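Local coordinates for ceramide very long chain fatty acid hydroxylase SCS7 (PDB 4ZR1), which hydroxylates the very long chain fatty acids of ceramides, probably at C-2, using oxygen and electrons from cytochrome b5, probably at its two-zinc centre, at residues C227-E230 / C231-F234; T266-F269 / W270-F274; Y74-Q77 / I78-R82; P90-G93 / N94-P98; V109-L112 / P113-V116. One frame throughout, in Å; residues are numbered along the deposited sequence.

Contact 1. Residues C227-E230 / C231-F234; sequences CYDE and CHFF. With ZN (zinc ion), chain C; BOG (octyl beta-D-glucopyranoside), chain G; BOG (octyl beta-D-glucopyranoside), chain H.
Y228 and H232 lie side by side one helical turn apart, their rings inclined at 31° with centroids 5.7 Å apart. CB of H232 sits over one face of the tyrosine ring. The D229 carboxylate comes from the edge of the imidazole and nearly shares its plane, with OD1 4.0 Å from H232 ND1; this is proximity between polar groups, and D229 OD2 is bonded to the backbone N of M189.

On the metal side, CG of H232 is anti to the backbone N (chi1 -174°), which carries the ring off the helix so that NE2 binds zinc at 2.3 Å. H177, H236, H251 and H255 complete the site. H232 and H236, four residues apart on helix 211-236, form an HxxxH pair of the histidine boxes that mark this hydroxylase and desaturase family, here at the cytoplasmic end of the fourth transmembrane helix.

The backbone keeps regular alpha-helical bonding: the N-H groups of C231, H232, F233 and F234 donate in turn to the carbonyls of C227, Y228, D229 and E230.

Van der Waals contacts gather at F234. The E230 side chain, bent at chi2, runs alongside it, and OE1 approaches F234 CE2 at 3.9 Å with the carboxylate almost perpendicular to the ring. The apolar chains of two octyl glucosides meet the same ring: C5' of chain G lies 3.6 Å from F234 CD2, and C5' of chain H lies 3.4 Å from F234 CE2. F233 covers a face of F234 with CD2, while its own CE2 edge meets sugar O6 of chain H.

Contact 2. Residues T266-F269 / W270-F274; sequences TSWF and WDEVF
F269 and W270 form a T-shaped pair at the start of the short helix 269-273, with W268 at the N-cap position and an ST turn at S267 leading in. The edge of the phenylalanine points at the indole face: the planes stand at 88°, and the ring of F269 is 4.8 Å from the six-membered ring of W270 between centroids. F269 CD2 lies over the indole, 3.5 Å from W270 CE2. CG of F269 is anti to its own backbone N (chi1 -177°) and CG of W270 is beside its N (chi1 -62°), which brings the two neighbouring rings together. One turn on, CG2 of V273 covers a face of F269, 4.1 Å from CE2 toward the ring rim.

The other pair along the turn is W268 with E272. These side chains run alongside one another, and E272 OE1 stands at the indole edge near its plane, 4.0 Å from W268 CD1.

The backbone beneath closes with E272 N to W268 O at 3.0 Å and with a nearly straight bond from V273 N to F269 O; the bond from D271 N to W268 O is weak.

Outer partners fix the helix against the protein. W270 NE1 bonds to T143 OG1, while its ring meets F140 and touches L144 and Y147 of helix 128-154. D271 is gripped on both oxygens, OD1 by T276 OG1 and F263 N, OD2 by Y250 OH and G264 N, and this ties the helix to the loops before and after it and to helix 242-256. In the ST turn, S267 OG accepts from F269 N at 3.2 Å.

Contact 3. Residues Y74-Q77 / I78-R82; sequences YVDQ and IHRPR
This is a helix-end contact, in which Y74 meets I78 and V75 meets H79 one turn apart as helix 71-78 runs out into the loop toward the first transmembrane helix. I78 N makes an alpha-helical bond to Y74 O at 2.9 Å, and CB of I78 rests over one face of the tyrosine ring toward its rim. H79 then folds back on the helix: with CG beside the backbone N (chi1 -62°), ND1 donates to V75 O at 2.7 Å. The carbonyl takes it on a lone pair and lies close to the imidazole plane. The H79 ring stacks on Y259 and meets the zinc ligands H155 and H178, the latter edge-to-face. An alanine here would leave V75 O without this donor and would probably open a gap among these rings. R80 N bonds to Q77 O from above the carbonyl plane, and R82 NH1 reaches the same oxygen weakly. D76 OD1 is 4.0 Å from R80 NH2, too far for a salt bridge; R80 is held by E290 and T26, D76 by K288 N. Y74 and I78 pack on helix 164-179, R82 pairs with D47 of helix 44-51, and E290 belongs to strand 289-290.

Contact 4. Residues P90-G93 / N94-P98; sequences PLFG and NFLEP
A type I beta turn from N94 to E97, with an Asx turn at N94, brings the E97 carboxylate back against 91-93 in the loop before the first transmembrane helix, where it collects three consecutive backbone N-H groups. L91 N bonds to OE2 of E97 at 3.0 Å, and F92 N to OE1 of E97 at 2.8 Å, each on a syn lone pair. OE1 is gripped twice: G93 N also donates to it at 2.9 Å, 42° out of the carboxylate plane. The side chain gets there by leaving with CG anti to the backbone N and then bending at chi2 (72°). The positive phi of G93, a conformation that favours glycine, lets the chain turn around the carboxylate. R186 NH2 forms a salt bridge with OE2, which probably stabilises the negative charge. A glutamine in place of E97 would probably cost R186 its ion pair and leave either L91 N, or F92 N and G93 N, facing an NH2 group instead of an acceptor.

Beside it, L96 CB makes a CH-pi contact with one face of F92, 4.2 Å from the ring centroid. N94 OD1 touches F92 CB at 3.4 Å and, closing the Asx turn, accepts from L96 N at 2.8 Å.

Contact 5. Residues V109-L112 / P113-V116; sequences VAWL and PVVV
P113 wedges its ring against the preceding turn of helix 106-125, where the carbonyl of V109 receives it. Its CD rests 3.4 Å from V109 O, in the position where an ordinary residue would offer an N-H. Lacking that hydrogen, the proline cannot give V109 O the usual main-chain bond from one turn ahead. V114 N also makes no bond to the turn before and gives W111 O only a weak one. Regular alpha-helical bonding resumes beyond, from V115 N to W111 O at 2.9 Å and from V116 N to L112 O at 3.0 Å.

Valine methyls supply most of the bumps around this break. V114 and W111 run alongside each other, and CG2 of V114 meets the indole at its edge, near the ring plane, 3.9 Å from CE3. That methyl is brought there because CG2 is anti to the carbonyl carbon while CG1 takes the place anti to the N (chi1 176°). A110 CB lies over a face of the same indole, toward its rim, 3.9 Å above the plane. L112 CD2 comes loosely toward V115 CG2 at 4.5 Å, and CG2 of V116 settles by L112 O.

Beyond the turn, W111 reaches between two helices, touching P191 and V195 of helix 191-208 and V226 of helix 211-236, with its ring also meeting F194. V114 and V115 both touch L222, and V115 also touches F223. P113 and V116 lie on the surface, where they may face lipid. Together these features make a proline kink in the first transmembrane helix.

In the fold
Contact 1 lies nearest the chemistry: H232 binds one zinc, and its side chain is about 7 Å from the other. Contact 2 touches it directly, with Y228 CA and T266 CG2 3.6 Å apart, and brings the D271 side chain to about 10 Å from a zinc. Contact 3 lies across the chain's centre from contact 1, yet the H79 side chain comes within about 6 Å of a zinc. Contacts 5 and 1 do not touch (nearest atoms about 7 Å apart), though W111, V114 and V115 pack on helix 211-236, which carries contact 1; the W111 side chain is about 5 Å from tridecane. Contacts 4 and 2 lie on opposite sides of the chain's centre, about 36 Å between centres.

Contact 1. Residues C227-E230 / C231-F234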
# COMPACT_ATOMS: atom_id res chain seq x y z
N CYS A 227 -0.65 7.17 -11.23
CA CYS A 227 -2.08 7.31 -11.04
C CYS A 227 -2.54 6.50 -9.83
O CYS A 227 -3.34 6.97 -9.03
CB CYS A 227 -2.83 6.87 -12.29
SG CYS A 227 -2.57 7.97 -13.71
N TYR A 228 -2.02 5.28 -9.70
CA TYR A 228 -2.32 4.41 -8.56
C TYR A 228 -2.04 5.04 -7.18
O TYR A 228 -2.92 5.06 -6.31
CB TYR A 228 -1.54 3.10 -8.67
CG TYR A 228 -1.28 2.43 -7.33
CD1 TYR A 228 -2.27 1.68 -6.71
CD2 TYR A 228 -0.05 2.56 -6.69
CE1 TYR A 228 -2.05 1.07 -5.48
CE2 TYR A 228 0.18 1.95 -5.48
CZ TYR A 228 -0.82 1.22 -4.87
OH TYR A 228 -0.59 0.62 -3.64
N ASP A 229 -0.82 5.53 -6.97
CA ASP A 229 -0.38 6.00 -5.65
C ASP A 229 -1.09 7.29 -5.29
O ASP A 229 -1.43 7.51 -4.13
CB ASP A 229 1.13 6.22 -5.61
CG ASP A 229 1.81 5.54 -4.41
OD1 ASP A 229 1.13 5.01 -3.50
OD2 ASP A 229 3.07 5.54 -4.39
N GLU A 230 -1.30 8.15 -6.29
CA GLU A 230 -2.07 9.37 -6.09
C GLU A 230 -3.51 9.02 -5.78
O GLU A 230 -4.08 9.51 -4.81
CB GLU A 230 -2.00 10.26 -7.32
CG GLU A 230 -0.60 10.78 -7.58
CD GLU A 230 -0.01 11.48 -6.37
OE1 GLU A 230 -0.46 12.59 -6.03
OE2 GLU A 230 0.89 10.90 -5.74
N CYS A 231 -4.09 8.14 -6.59
CA CYS A 231 -5.42 7.63 -6.29
C CYS A 231 -5.44 7.08 -4.86
O CYS A 231 -6.25 7.50 -4.03
CB CYS A 231 -5.84 6.55 -7.29
SG CYS A 231 -7.52 5.95 -7.02
N HIS A 232 -4.52 6.16 -4.58
CA HIS A 232 -4.42 5.53 -3.27
C HIS A 232 -4.39 6.56 -2.15
O HIS A 232 -5.13 6.43 -1.17
CB HIS A 232 -3.17 4.66 -3.18
CG HIS A 232 -3.08 3.89 -1.91
ND1 HIS A 232 -1.91 3.33 -1.46
CD2 HIS A 232 -4.03 3.57 -1.00
CE1 HIS A 232 -2.14 2.71 -0.31
NE2 HIS A 232 -3.42 2.84 -0.01
N PHE A 233 -3.57 7.59 -2.30
CA PHE A 233 -3.53 8.68 -1.33
C PHE A 233 -4.90 9.31 -1.11
O PHE A 233 -5.36 9.42 0.03
CB PHE A 233 -2.53 9.76 -1.75
CG PHE A 233 -2.29 10.79 -0.69
CD1 PHE A 233 -1.36 10.56 0.32
CD2 PHE A 233 -3.02 11.98 -0.67
CE1 PHE A 233 -1.15 11.51 1.32
CE2 PHE A 233 -2.81 12.94 0.33
CZ PHE A 233 -1.88 12.70 1.32
N PHE A 234 -5.56 9.72 -2.19
CA PHE A 234 -6.73 10.56 -2.03
C PHE A 234 -7.96 9.75 -1.65
O PHE A 234 -8.96 10.29 -1.19
CB PHE A 234 -6.96 11.39 -3.30
CG PHE A 234 -5.91 12.45 -3.51
CD1 PHE A 234 -5.77 13.49 -2.58
CD2 PHE A 234 -5.04 12.41 -4.59
CE1 PHE A 234 -4.79 14.46 -2.74
CE2 PHE A 234 -4.06 13.37 -4.75
CZ PHE A 234 -3.94 14.40 -3.83
ZN ZN C . -4.75 2.15 1.74
C1 BOG G . -9.50 16.75 -4.42
O1 BOG G . -8.80 15.55 -4.69
C2 BOG G . -10.00 16.71 -2.99
O2 BOG G . -10.91 15.64 -2.87
C3 BOG G . -10.70 17.99 -2.63
O3 BOG G . -10.95 18.01 -1.25
C4 BOG G . -9.86 19.18 -3.03
O4 BOG G . -10.63 20.35 -2.92
C5 BOG G . -9.41 19.01 -4.46
O5 BOG G . -8.63 17.85 -4.57
C6 BOG G . -8.61 20.22 -4.91
O6 BOG G . -7.90 20.75 -3.82
C1' BOG G . -9.39 14.72 -5.66
C2' BOG G . -8.30 13.87 -6.29
C3' BOG G . -8.90 12.84 -7.22
C4' BOG G . -7.90 12.51 -8.30
C5' BOG G . -6.74 11.72 -7.73
C6' BOG G . -6.49 10.51 -8.61
C7' BOG G . -5.56 10.88 -9.75
C8' BOG G . -5.23 9.63 -10.53
C1 BOG H . -4.46 19.46 -2.82
O1 BOG H . -5.08 19.45 -4.09
C2 BOG H . -4.47 20.86 -2.24
O2 BOG H . -3.80 21.75 -3.10
C3 BOG H . -3.76 20.85 -0.90
O3 BOG H . -3.93 22.08 -0.25
C4 BOG H . -4.31 19.73 -0.03
O4 BOG H . -3.50 19.61 1.12
C5 BOG H . -4.34 18.43 -0.81
O5 BOG H . -5.14 18.59 -1.96
C6 BOG H . -4.93 17.32 0.05
O6 BOG H . -3.89 16.55 0.60
C1' BOG H . -5.23 18.15 -4.64
C2' BOG H . -4.54 18.06 -5.98
C3' BOG H . -4.81 16.70 -6.59
C4' BOG H . -3.82 16.40 -7.69
C5' BOG H . -3.56 14.91 -7.72
C6' BOG H . -3.34 14.42 -9.14
C7' BOG H . -1.86 14.44 -9.47
C8' BOG H . -1.62 13.63 -10.73

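Contact 2. Residues T266-F269 / W270-F274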
# COMPACT_ATOMS: atom_id res chain seq x y z
N THR A 266 -7.10 1.08 -7.89
CA THR A 266 -7.59 1.97 -8.96
C THR A 266 -8.89 1.45 -9.53
O THR A 266 -9.60 2.17 -10.22
CB THR A 266 -6.60 2.13 -10.12
OG1 THR A 266 -6.29 0.84 -10.66
CG2 THR A 266 -5.33 2.82 -9.64
N SER A 267 -9.19 0.17 -9.25
CA SER A 267 -10.47 -0.46 -9.58
C SER A 267 -10.53 -1.86 -9.00
O SER A 267 -9.50 -2.41 -8.62
CB SER A 267 -10.69 -0.55 -11.09
OG SER A 267 -10.00 -1.67 -11.63
N TRP A 268 -11.73 -2.44 -8.95
CA TRP A 268 -11.88 -3.82 -8.48
C TRP A 268 -12.02 -4.78 -9.65
O TRP A 268 -12.42 -5.93 -9.47
CB TRP A 268 -13.10 -3.94 -7.57
CG TRP A 268 -14.34 -3.43 -8.19
CD1 TRP A 268 -15.07 -4.04 -9.16
CD2 TRP A 268 -15.02 -2.21 -7.86
NE1 TRP A 268 -16.17 -3.26 -9.47
CE2 TRP A 268 -16.16 -2.14 -8.68
CE3 TRP A 268 -14.77 -1.18 -6.95
CZ2 TRP A 268 -17.05 -1.07 -8.63
CZ3 TRP A 268 -15.66 -0.12 -6.90
CH2 TRP A 268 -16.79 -0.07 -7.73
N PHE A 269 -11.68 -4.30 -10.84
CA PHE A 269 -11.68 -5.10 -12.06
C PHE A 269 -11.04 -6.47 -11.85
O PHE A 269 -11.70 -7.50 -11.96
CB PHE A 269 -10.95 -4.34 -13.16
CG PHE A 269 -10.94 -5.03 -14.48
CD1 PHE A 269 -12.02 -4.94 -15.34
CD2 PHE A 269 -9.84 -5.78 -14.88
CE1 PHE A 269 -12.01 -5.58 -16.55
CE2 PHE A 269 -9.83 -6.42 -16.10
CZ PHE A 269 -10.92 -6.31 -16.94
N TRP A 270 -9.76 -6.48 -11.50
CA TRP A 270 -9.04 -7.72 -11.31
C TRP A 270 -9.49 -8.49 -10.06
O TRP A 270 -9.19 -9.68 -9.92
CB TRP A 270 -7.53 -7.44 -11.24
CG TRP A 270 -7.02 -6.84 -12.50
CD1 TRP A 270 -6.58 -5.56 -12.68
CD2 TRP A 270 -6.91 -7.49 -13.77
NE1 TRP A 270 -6.19 -5.37 -13.98
CE2 TRP A 270 -6.39 -6.54 -14.68
CE3 TRP A 270 -7.21 -8.78 -14.24
CZ2 TRP A 270 -6.15 -6.84 -16.02
CZ3 TRP A 270 -6.97 -9.08 -15.56
CH2 TRP A 270 -6.45 -8.11 -16.44
N ASP A 271 -10.20 -7.81 -9.17
CA ASP A 271 -10.80 -8.49 -8.02
C ASP A 271 -11.91 -9.40 -8.49
O ASP A 271 -12.07 -10.53 -8.03
CB ASP A 271 -11.35 -7.48 -7.01
CG ASP A 271 -10.32 -7.07 -5.97
OD1 ASP A 271 -9.49 -7.92 -5.58
OD2 ASP A 271 -10.34 -5.88 -5.56
N GLU A 272 -12.69 -8.89 -9.43
CA GLU A 272 -13.81 -9.63 -9.97
C GLU A 272 -13.29 -10.82 -10.79
O GLU A 272 -13.70 -11.96 -10.59
CB GLU A 272 -14.67 -8.69 -10.80
CG GLU A 272 -16.12 -8.67 -10.40
CD GLU A 272 -16.79 -7.33 -10.68
OE1 GLU A 272 -16.48 -6.72 -11.72
OE2 GLU A 272 -17.70 -6.94 -9.91
N VAL A 273 -12.35 -10.53 -11.69
CA VAL A 273 -11.71 -11.53 -12.53
C VAL A 273 -11.14 -12.70 -11.73
O VAL A 273 -11.35 -13.86 -12.09
CB VAL A 273 -10.58 -10.89 -13.36
CG1 VAL A 273 -9.81 -11.94 -14.12
CG2 VAL A 273 -11.13 -9.81 -14.29
N PHE A 274 -10.44 -12.41 -10.64
CA PHE A 274 -9.75 -13.45 -9.86
C PHE A 274 -10.46 -13.80 -8.57
O PHE A 274 -9.88 -14.43 -7.68
CB PHE A 274 -8.32 -13.03 -9.54
CG PHE A 274 -7.45 -12.88 -10.75
CD1 PHE A 274 -7.03 -13.99 -11.46
CD2 PHE A 274 -7.01 -11.63 -11.14
CE1 PHE A 274 -6.20 -13.86 -12.57
CE2 PHE A 274 -6.18 -11.49 -12.25
CZ PHE A 274 -5.77 -12.61 -12.96

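Contact 3. Residues Y74-Q77 / I78-R82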
# COMPACT_ATOMS: atom_id res chain seq x y z
N TYR A 74 2.38 -11.27 14.53
CA TYR A 74 2.75 -10.09 13.77
C TYR A 74 1.71 -9.74 12.70
O TYR A 74 1.31 -8.57 12.58
CB TYR A 74 4.12 -10.28 13.11
CG TYR A 74 4.38 -9.23 12.07
CD1 TYR A 74 4.78 -7.94 12.43
CD2 TYR A 74 4.18 -9.50 10.73
CE1 TYR A 74 5.00 -6.97 11.47
CE2 TYR A 74 4.40 -8.54 9.76
CZ TYR A 74 4.81 -7.27 10.14
OH TYR A 74 5.01 -6.32 9.16
N VAL A 75 1.27 -10.73 11.92
CA VAL A 75 0.33 -10.47 10.82
C VAL A 75 -1.05 -10.11 11.37
O VAL A 75 -1.75 -9.29 10.80
CB VAL A 75 0.18 -11.67 9.84
CG1 VAL A 75 1.52 -12.05 9.25
CG2 VAL A 75 -0.45 -12.87 10.51
N ASP A 76 -1.42 -10.70 12.50
CA ASP A 76 -2.72 -10.41 13.08
C ASP A 76 -2.75 -9.00 13.63
O ASP A 76 -3.78 -8.33 13.62
CB ASP A 76 -3.04 -11.41 14.19
CG ASP A 76 -4.46 -11.25 14.71
OD1 ASP A 76 -4.65 -10.53 15.72
OD2 ASP A 76 -5.38 -11.82 14.09
N GLN A 77 -1.60 -8.53 14.10
CA GLN A 77 -1.56 -7.30 14.85
C GLN A 77 -1.27 -6.08 13.98
O GLN A 77 -1.82 -5.00 14.22
CB GLN A 77 -0.53 -7.42 15.97
CG GLN A 77 -0.95 -6.78 17.26
CD GLN A 77 -2.16 -7.41 17.87
OE1 GLN A 77 -2.40 -8.61 17.72
NE2 GLN A 77 -2.96 -6.60 18.54
N ILE A 78 -0.42 -6.26 12.97
CA ILE A 78 -0.02 -5.17 12.08
C ILE A 78 -1.17 -4.67 11.21
O ILE A 78 -1.16 -3.51 10.77
CB ILE A 78 1.16 -5.60 11.16
CG1 ILE A 78 1.91 -4.38 10.63
CG2 ILE A 78 0.66 -6.46 10.00
CD1 ILE A 78 2.65 -3.61 11.69
N HIS A 79 -2.16 -5.53 10.96
CA HIS A 79 -3.31 -5.17 10.13
C HIS A 79 -4.49 -4.68 10.96
O HIS A 79 -5.55 -4.37 10.43
CB HIS A 79 -3.75 -6.35 9.26
CG HIS A 79 -2.70 -6.82 8.29
ND1 HIS A 79 -1.94 -7.95 8.51
CD2 HIS A 79 -2.28 -6.30 7.11
CE1 HIS A 79 -1.10 -8.11 7.50
NE2 HIS A 79 -1.28 -7.12 6.65
N ARG A 80 -4.32 -4.60 12.28
CA ARG A 80 -5.33 -3.97 13.10
C ARG A 80 -4.88 -2.54 13.36
O ARG A 80 -3.91 -2.31 14.08
CB ARG A 80 -5.55 -4.76 14.39
CG ARG A 80 -6.03 -6.18 14.10
CD ARG A 80 -6.24 -7.00 15.35
NE ARG A 80 -7.25 -6.40 16.21
CZ ARG A 80 -7.70 -6.96 17.32
NH1 ARG A 80 -8.62 -6.34 18.06
NH2 ARG A 80 -7.23 -8.14 17.70
N PRO A 81 -5.56 -1.57 12.73
CA PRO A 81 -5.03 -0.21 12.60
C PRO A 81 -4.97 0.60 13.90
O PRO A 81 -5.80 0.44 14.79
CB PRO A 81 -5.99 0.46 11.61
CG PRO A 81 -7.26 -0.34 11.70
CD PRO A 81 -6.82 -1.75 11.97
N ARG A 82 -3.97 1.47 13.98
CA ARG A 82 -3.90 2.45 15.04
C ARG A 82 -3.78 3.83 14.38
O ARG A 82 -3.77 3.93 13.15
CB ARG A 82 -2.71 2.19 15.96
CG ARG A 82 -2.18 0.77 15.94
CD ARG A 82 -3.04 -0.20 16.73
NE ARG A 82 -2.58 -1.58 16.56
CZ ARG A 82 -2.49 -2.46 17.55
NH1 ARG A 82 -2.05 -3.69 17.31
NH2 ARG A 82 -2.84 -2.11 18.77

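Contact 4. Residues P90-G93 / N94-P98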
# COMPACT_ATOMS: atom_id res chain seq x y z
N PRO A 90 7.45 7.55 14.81
CA PRO A 90 8.86 7.38 14.46
C PRO A 90 9.18 5.94 14.03
O PRO A 90 8.75 4.99 14.68
CB PRO A 90 9.58 7.73 15.76
CG PRO A 90 8.59 7.34 16.84
CD PRO A 90 7.24 7.65 16.27
N LEU A 91 9.91 5.79 12.93
CA LEU A 91 10.35 4.46 12.51
C LEU A 91 11.78 4.20 12.98
O LEU A 91 12.10 3.11 13.44
CB LEU A 91 10.24 4.28 10.99
CG LEU A 91 8.83 4.36 10.38
CD1 LEU A 91 8.79 3.82 8.97
CD2 LEU A 91 7.83 3.65 11.24
N PHE A 92 12.63 5.22 12.87
CA PHE A 92 14.01 5.15 13.33
C PHE A 92 14.23 6.02 14.56
O PHE A 92 14.94 5.63 15.49
CB PHE A 92 14.98 5.61 12.24
CG PHE A 92 15.11 4.66 11.09
CD1 PHE A 92 15.92 3.54 11.19
CD2 PHE A 92 14.46 4.91 9.89
CE1 PHE A 92 16.06 2.67 10.12
CE2 PHE A 92 14.60 4.05 8.82
CZ PHE A 92 15.39 2.93 8.93
N GLY A 93 13.66 7.22 14.54
CA GLY A 93 13.80 8.16 15.64
C GLY A 93 15.10 8.95 15.60
O GLY A 93 15.29 9.89 16.38
N ASN A 94 16.00 8.57 14.70
CA ASN A 94 17.26 9.28 14.52
C ASN A 94 17.26 10.10 13.24
O ASN A 94 16.20 10.50 12.74
CB ASN A 94 18.42 8.28 14.51
CG ASN A 94 18.22 7.19 13.49
OD1 ASN A 94 17.82 7.45 12.36
ND2 ASN A 94 18.48 5.96 13.89
N PHE A 95 18.45 10.33 12.68
CA PHE A 95 18.63 11.22 11.54
C PHE A 95 18.24 10.59 10.21
O PHE A 95 18.31 11.24 9.17
CB PHE A 95 20.09 11.70 11.47
CG PHE A 95 21.07 10.60 11.20
CD1 PHE A 95 21.40 10.24 9.91
CD2 PHE A 95 21.67 9.92 12.25
CE1 PHE A 95 22.31 9.22 9.66
CE2 PHE A 95 22.58 8.90 12.01
CZ PHE A 95 22.89 8.55 10.72
N LEU A 96 17.86 9.31 10.23
CA LEU A 96 17.38 8.63 9.03
C LEU A 96 15.89 8.86 8.85
O LEU A 96 15.32 8.55 7.80
CB LEU A 96 17.68 7.13 9.10
CG LEU A 96 19.14 6.71 9.23
CD1 LEU A 96 19.27 5.20 9.24
CD2 LEU A 96 19.95 7.31 8.09
N GLU A 97 15.25 9.42 9.87
CA GLU A 97 13.81 9.58 9.86
C GLU A 97 13.24 10.33 8.64
O GLU A 97 12.12 10.02 8.21
CB GLU A 97 13.35 10.28 11.15
CG GLU A 97 11.84 10.19 11.38
CD GLU A 97 11.37 8.79 11.79
OE1 GLU A 97 12.20 7.94 12.14
OE2 GLU A 97 10.15 8.54 11.77
N PRO A 98 13.97 11.32 8.08
CA PRO A 98 13.40 11.98 6.90
C PRO A 98 13.06 11.05 5.72
O PRO A 98 12.07 11.30 5.04
CB PRO A 98 14.49 12.97 6.51
CG PRO A 98 15.03 13.40 7.83
CD PRO A 98 15.05 12.14 8.67

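Contact 5. Residues V109-L112 / P113-V116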
# COMPACT_ATOMS: atom_id res chain seq x y z
N VAL A 109 5.95 14.56 -9.00
CA VAL A 109 7.11 15.38 -9.37
C VAL A 109 8.34 14.53 -9.66
O VAL A 109 9.19 14.93 -10.45
CB VAL A 109 7.50 16.44 -8.28
CG1 VAL A 109 6.28 17.26 -7.86
CG2 VAL A 109 8.14 15.80 -7.07
N ALA A 110 8.44 13.36 -9.05
CA ALA A 110 9.59 12.51 -9.30
C ALA A 110 9.45 11.75 -10.61
O ALA A 110 10.42 11.61 -11.36
CB ALA A 110 9.82 11.54 -8.15
N TRP A 111 8.25 11.27 -10.92
CA TRP A 111 8.13 10.25 -11.97
C TRP A 111 7.47 10.68 -13.27
O TRP A 111 7.77 10.12 -14.33
CB TRP A 111 7.41 9.04 -11.40
CG TRP A 111 8.18 8.45 -10.24
CD1 TRP A 111 7.72 8.25 -8.97
CD2 TRP A 111 9.55 8.02 -10.24
NE1 TRP A 111 8.71 7.71 -8.19
CE2 TRP A 111 9.84 7.56 -8.94
CE3 TRP A 111 10.55 7.97 -11.22
CZ2 TRP A 111 11.09 7.06 -8.59
CZ3 TRP A 111 11.78 7.48 -10.87
CH2 TRP A 111 12.05 7.02 -9.57
N LEU A 112 6.59 11.67 -13.22
CA LEU A 112 6.00 12.19 -14.45
C LEU A 112 7.05 12.75 -15.44
O LEU A 112 6.85 12.67 -16.64
CB LEU A 112 4.97 13.27 -14.13
CG LEU A 112 3.62 12.80 -13.58
CD1 LEU A 112 2.64 13.97 -13.54
CD2 LEU A 112 3.05 11.67 -14.40
N PRO A 113 8.17 13.31 -14.95
CA PRO A 113 9.16 13.64 -15.98
C PRO A 113 9.77 12.40 -16.65
O PRO A 113 10.15 12.47 -17.81
CB PRO A 113 10.23 14.42 -15.21
CG PRO A 113 9.49 15.03 -14.08
CD PRO A 113 8.48 13.99 -13.68
N VAL A 114 9.87 11.30 -15.92
CA VAL A 114 10.39 10.08 -16.53
C VAL A 114 9.36 9.54 -17.54
O VAL A 114 9.73 9.10 -18.62
CB VAL A 114 10.74 9.01 -15.46
CG1 VAL A 114 11.18 7.72 -16.12
CG2 VAL A 114 11.87 9.53 -14.56
N VAL A 115 8.08 9.61 -17.20
CA VAL A 115 7.01 9.20 -18.11
C VAL A 115 7.06 9.97 -19.42
O VAL A 115 7.02 9.39 -20.50
CB VAL A 115 5.61 9.40 -17.48
CG1 VAL A 115 4.54 9.23 -18.53
CG2 VAL A 115 5.39 8.42 -16.35
N VAL A 116 7.15 11.29 -19.31
CA VAL A 116 7.17 12.17 -20.46
C VAL A 116 8.43 11.99 -21.33
O VAL A 116 8.36 12.09 -22.55
CB VAL A 116 7.04 13.64 -20.02
CG1 VAL A 116 7.25 14.58 -21.20
CG2 VAL A 116 5.68 13.88 -19.37